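Putative aspartate aminotransferase (Thermus thermophilus, PDB 1IUG) binds pyridoxal 5'-phosphate as a class-V aminotransferase and probably transfers amino groups between amino acids such as aspartate and 2-oxo acids. Local coordinates at residues T111-P114 with E115-A118; E168-L171 with E172-V176. One frame throughout, in Å; residues are numbered along the deposited sequence.

Contact 1: T111-P114 with E115-A118; sequences TPRP and EDVA
E115 folds its side chain back over P114 and the root of R113, so that its carboxylate rests against aliphatic carbon. With CG beside the backbone N, a bend at chi2 (84°) brings the carboxylate back: OE2 of E115 lies 3.2 Å from CD of the P114 ring, and OE1 of E115 comes within 3.3 Å of CB of R113. D116 runs beside R113 in the same direction, its OD2 3.3 Å from R113 CG. That oxygen is also hydrogen-bonded to Y106 OH, which joins the carboxylate to the loop just after strand 100-105. The backbone beneath is a type I turn, closed by D116 N bonding to R113 O at 2.9 Å. P114 suits the second position of such a turn, since its ring restricts phi to about the -57° required and the bond asks for no N-H there. A weak bond from V117 N to P114 O, 3.5 Å long, closes a second, overlapping turn. V117 CG2 lies 3.4 Å from P114 O, while its branched side chain reaches L79 of strand 77-82. P114 packs on A142 and A146 of helix 140-150, two small residues that let the ring come close.

Contact 2: E168-L171 with E172-V176; sequences EVAL and EAMGV
The flat carbonyl group of L171 is gripped from its two opposite faces: M174 N donates from one and V176 N from the other, each 2.9 Å from L171 O. Both donors stand well out of the carbonyl plane, by about 50°. With G175 N bonded to E172 O, the bond from V176 N to L171 O makes a Schellman motif that ends the short 3-10 turn 172-174. G175 fits because its phi is positive (82°), where a side chain would press on the preceding carbonyl oxygen. M174 lies along the backbone of A170: its CG packs 3.6 Å from A170 CB, and the bend at chi3 (-44°) lays CE 3.1 Å from A170 O. A173 CB touches A170 CB too, an approach that two small alanines allow. Beyond the turn, M174 and V176 meet L140 of helix 140-150. The carboxylate of E172 passes close to L171, with OE2 3.2 Å from L171 CB, and is held by E50 N at OE1 and T49 OG1 at OE2. One carbonyl oxygen serves two N-H groups, so much of the partly buried turn's backbone polarity is met within it, while alanine, methionine and valine pack apolarly.

Overall arrangement
Contact 1 comes first along the chain and closes before contact 2 opens; their centres are about 17 Å apart and their nearest atoms about 11 Å, so they do not touch. Each belongs to a connection between strands of the seven-stranded mixed sheet: residues 111-118 lead from strand 100-105 to strand 124-128, while residues 168-176 lead from strand 155-159 to its parallel neighbour 178-182. Helix 140-150, between strands 124-128 and 155-159, is common to both, meeting P112 and P114 in contact 1 and M174 and V176 in contact 2. Strand 178-182 is followed closely by K185, which carries the pyridoxal phosphate, so contact 2 precedes the cofactor-bearing part, although neither contact lies at that site.

Contact 1: T111-P114 with E115-A118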
ATOM      1  N   THR A 111      -7.495  30.122   4.108  1.00 33.79           N
ATOM      2  CA  THR A 111      -8.457  29.049   4.345  1.00 35.15           C
ATOM      3  C   THR A 111      -9.856  29.563   4.010  1.00 35.56           C
ATOM      4  O   THR A 111     -10.108  30.769   4.042  1.00 36.64           O
ATOM      5  CB  THR A 111      -8.436  28.556   5.818  1.00 34.11           C
ATOM      6  OG1 THR A 111      -8.649  29.661   6.704  1.00 34.21           O
ATOM      7  CG2 THR A 111      -7.111  27.886   6.146  1.00 34.05           C
ATOM      8  N   PRO A 112     -10.779  28.652   3.673  1.00 36.00           N
ATOM      9  CA  PRO A 112     -12.161  28.996   3.324  1.00 36.63           C
ATOM     10  C   PRO A 112     -12.941  29.641   4.466  1.00 36.36           C
ATOM     11  O   PRO A 112     -12.703  29.345   5.636  1.00 35.10           O
ATOM     12  CB  PRO A 112     -12.769  27.637   2.968  1.00 36.29           C
ATOM     13  CG  PRO A 112     -11.597  26.833   2.527  1.00 36.52           C
ATOM     14  CD  PRO A 112     -10.556  27.204   3.531  1.00 35.48           C
ATOM     15  N   ARG A 113     -13.860  30.534   4.111  1.00 37.93           N
ATOM     16  CA  ARG A 113     -14.725  31.204   5.084  1.00 39.49           C
ATOM     17  C   ARG A 113     -16.015  30.380   5.109  1.00 37.53           C
ATOM     18  O   ARG A 113     -16.436  29.852   4.078  1.00 34.09           O
ATOM     19  CB  ARG A 113     -15.087  32.618   4.615  1.00 45.22           C
ATOM     20  CG  ARG A 113     -13.948  33.476   4.098  1.00 54.11           C
ATOM     21  CD  ARG A 113     -12.871  33.728   5.135  1.00 62.02           C
ATOM     22  NE  ARG A 113     -11.709  34.410   4.556  1.00 69.84           N
ATOM     23  CZ  ARG A 113     -11.750  35.572   3.903  1.00 71.73           C
ATOM     24  NH1 ARG A 113     -12.900  36.216   3.734  1.00 73.44           N
ATOM     25  NH2 ARG A 113     -10.636  36.084   3.397  1.00 73.41           N
ATOM     26  N   PRO A 114     -16.653  30.247   6.284  1.00 37.38           N
ATOM     27  CA  PRO A 114     -17.902  29.480   6.397  1.00 37.92           C
ATOM     28  C   PRO A 114     -18.991  30.000   5.447  1.00 39.09           C
ATOM     29  O   PRO A 114     -19.830  29.235   4.962  1.00 37.50           O
ATOM     30  CB  PRO A 114     -18.295  29.695   7.855  1.00 37.60           C
ATOM     31  CG  PRO A 114     -16.963  29.785   8.541  1.00 39.03           C
ATOM     32  CD  PRO A 114     -16.172  30.673   7.611  1.00 37.46           C
ATOM     33  N   GLU A 115     -18.947  31.299   5.165  1.00 40.86           N
ATOM     34  CA  GLU A 115     -19.917  31.936   4.280  1.00 41.88           C
ATOM     35  C   GLU A 115     -19.705  31.542   2.820  1.00 40.17           C
ATOM     36  O   GLU A 115     -20.637  31.589   2.016  1.00 40.95           O
ATOM     37  CB  GLU A 115     -19.844  33.465   4.403  1.00 45.08           C
ATOM     38  CG  GLU A 115     -19.702  33.990   5.824  1.00 50.81           C
ATOM     39  CD  GLU A 115     -18.258  33.997   6.300  1.00 53.80           C
ATOM     40  OE1 GLU A 115     -17.421  34.663   5.648  1.00 56.17           O
ATOM     41  OE2 GLU A 115     -17.964  33.345   7.324  1.00 54.07           O
ATOM     42  N   ASP A 116     -18.482  31.145   2.481  1.00 37.60           N
ATOM     43  CA  ASP A 116     -18.166  30.754   1.111  1.00 36.39           C
ATOM     44  C   ASP A 116     -18.718  29.388   0.722  1.00 35.14           C
ATOM     45  O   ASP A 116     -18.985  29.137  -0.455  1.00 33.82           O
ATOM     46  CB  ASP A 116     -16.653  30.784   0.884  1.00 37.91           C
ATOM     47  CG  ASP A 116     -16.056  32.171   1.059  1.00 38.89           C
ATOM     48  OD1 ASP A 116     -16.812  33.167   1.061  1.00 40.01           O
ATOM     49  OD2 ASP A 116     -14.819  32.266   1.192  1.00 40.68           O
ATOM     50  N   VAL A 117     -18.874  28.503   1.704  1.00 34.06           N
ATOM     51  CA  VAL A 117     -19.387  27.165   1.440  1.00 34.98           C
ATOM     52  C   VAL A 117     -20.871  27.011   1.757  1.00 35.62           C
ATOM     53  O   VAL A 117     -21.439  25.928   1.590  1.00 34.60           O
ATOM     54  CB  VAL A 117     -18.574  26.080   2.191  1.00 35.69           C
ATOM     55  CG1 VAL A 117     -17.115  26.128   1.752  1.00 34.01           C
ATOM     56  CG2 VAL A 117     -18.696  26.261   3.707  1.00 36.00           C
ATOM     57  N   ALA A 118     -21.498  28.091   2.218  1.00 37.31           N
ATOM     58  CA  ALA A 118     -22.923  28.062   2.536  1.00 39.28           C
ATOM     59  C   ALA A 118     -23.722  28.191   1.233  1.00 40.23           C
ATOM     60  O   ALA A 118     -24.400  29.190   1.000  1.00 41.38           O
ATOM     61  CB  ALA A 118     -23.271  29.192   3.511  1.00 40.10           C
TER

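Contact 2: E168-L171 with E172-V176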
ATOM      1  N   GLU A 168      -6.495  18.591  17.643  1.00 31.80           N
ATOM      2  CA  GLU A 168      -7.800  18.051  18.011  1.00 34.10           C
ATOM      3  C   GLU A 168      -8.607  17.677  16.778  1.00 34.11           C
ATOM      4  O   GLU A 168      -8.697  18.456  15.825  1.00 34.29           O
ATOM      5  CB  GLU A 168      -8.592  19.072  18.832  1.00 39.05           C
ATOM      6  CG  GLU A 168      -8.110  19.247  20.268  1.00 47.89           C
ATOM      7  CD  GLU A 168      -8.423  18.049  21.157  1.00 52.82           C
ATOM      8  OE1 GLU A 168      -7.788  17.927  22.226  1.00 56.21           O
ATOM      9  OE2 GLU A 168      -9.311  17.238  20.802  1.00 55.75           O
ATOM     10  N   VAL A 169      -9.183  16.479  16.803  1.00 31.69           N
ATOM     11  CA  VAL A 169     -10.003  15.989  15.700  1.00 31.37           C
ATOM     12  C   VAL A 169     -11.195  15.183  16.218  1.00 31.87           C
ATOM     13  O   VAL A 169     -11.181  14.668  17.339  1.00 32.03           O
ATOM     14  CB  VAL A 169      -9.194  15.080  14.714  1.00 32.27           C
ATOM     15  CG1 VAL A 169      -8.072  15.862  14.043  1.00 31.07           C
ATOM     16  CG2 VAL A 169      -8.642  13.854  15.438  1.00 30.19           C
ATOM     17  N   ALA A 170     -12.227  15.096  15.390  1.00 31.75           N
ATOM     18  CA  ALA A 170     -13.437  14.339  15.693  1.00 31.63           C
ATOM     19  C   ALA A 170     -14.216  14.230  14.398  1.00 30.99           C
ATOM     20  O   ALA A 170     -13.986  14.999  13.465  1.00 31.35           O
ATOM     21  CB  ALA A 170     -14.273  15.048  16.750  1.00 32.05           C
ATOM     22  N   LEU A 171     -15.095  13.240  14.308  1.00 31.01           N
ATOM     23  CA  LEU A 171     -15.903  13.086  13.109  1.00 30.14           C
ATOM     24  C   LEU A 171     -17.261  13.761  13.283  1.00 30.39           C
ATOM     25  O   LEU A 171     -17.380  14.970  13.074  1.00 28.69           O
ATOM     26  CB  LEU A 171     -16.059  11.614  12.736  1.00 30.43           C
ATOM     27  CG  LEU A 171     -15.377  11.220  11.422  1.00 31.17           C
ATOM     28  CD1 LEU A 171     -13.911  11.602  11.465  1.00 31.90           C
ATOM     29  CD2 LEU A 171     -15.525   9.731  11.191  1.00 29.25           C
ATOM     30  N   GLU A 172     -18.268  12.998  13.706  1.00 31.00           N
ATOM     31  CA  GLU A 172     -19.614  13.540  13.884  1.00 32.26           C
ATOM     32  C   GLU A 172     -19.694  14.743  14.824  1.00 32.40           C
ATOM     33  O   GLU A 172     -20.485  15.655  14.592  1.00 32.53           O
ATOM     34  CB  GLU A 172     -20.618  12.446  14.299  1.00 32.67           C
ATOM     35  CG  GLU A 172     -20.212  11.553  15.473  1.00 32.34           C
ATOM     36  CD  GLU A 172     -19.510  10.265  15.045  1.00 30.56           C
ATOM     37  OE1 GLU A 172     -19.767   9.211  15.662  1.00 29.36           O
ATOM     38  OE2 GLU A 172     -18.693  10.298  14.107  1.00 31.23           O
ATOM     39  N   ALA A 173     -18.843  14.774  15.847  1.00 32.22           N
ATOM     40  CA  ALA A 173     -18.836  15.884  16.795  1.00 31.76           C
ATOM     41  C   ALA A 173     -18.410  17.197  16.133  1.00 32.22           C
ATOM     42  O   ALA A 173     -18.727  18.272  16.629  1.00 33.39           O
ATOM     43  CB  ALA A 173     -17.937  15.571  17.974  1.00 33.29           C
ATOM     44  N   MET A 174     -17.680  17.106  15.023  1.00 31.45           N
ATOM     45  CA  MET A 174     -17.245  18.296  14.293  1.00 31.44           C
ATOM     46  C   MET A 174     -18.061  18.484  13.013  1.00 30.53           C
ATOM     47  O   MET A 174     -17.765  19.365  12.206  1.00 30.86           O
ATOM     48  CB  MET A 174     -15.751  18.223  13.945  1.00 33.48           C
ATOM     49  CG  MET A 174     -14.814  18.223  15.147  1.00 33.63           C
ATOM     50  SD  MET A 174     -13.111  18.733  14.744  1.00 38.02           S
ATOM     51  CE  MET A 174     -12.815  17.852  13.262  1.00 37.18           C
ATOM     52  N   GLY A 175     -19.090  17.657  12.840  1.00 29.89           N
ATOM     53  CA  GLY A 175     -19.928  17.741  11.655  1.00 29.33           C
ATOM     54  C   GLY A 175     -19.337  17.035  10.442  1.00 28.57           C
ATOM     55  O   GLY A 175     -19.858  17.146   9.334  1.00 27.66           O
ATOM     56  N   VAL A 176     -18.241  16.313  10.651  1.00 27.32           N
ATOM     57  CA  VAL A 176     -17.580  15.593   9.566  1.00 28.10           C
ATOM     58  C   VAL A 176     -18.110  14.167   9.458  1.00 27.35           C
ATOM     59  O   VAL A 176     -18.180  13.445  10.450  1.00 28.26           O
ATOM     60  CB  VAL A 176     -16.047  15.585   9.766  1.00 27.47           C
ATOM     61  CG1 VAL A 176     -15.364  14.826   8.641  1.00 27.51           C
ATOM     62  CG2 VAL A 176     -15.528  17.023   9.828  1.00 25.90           C
TER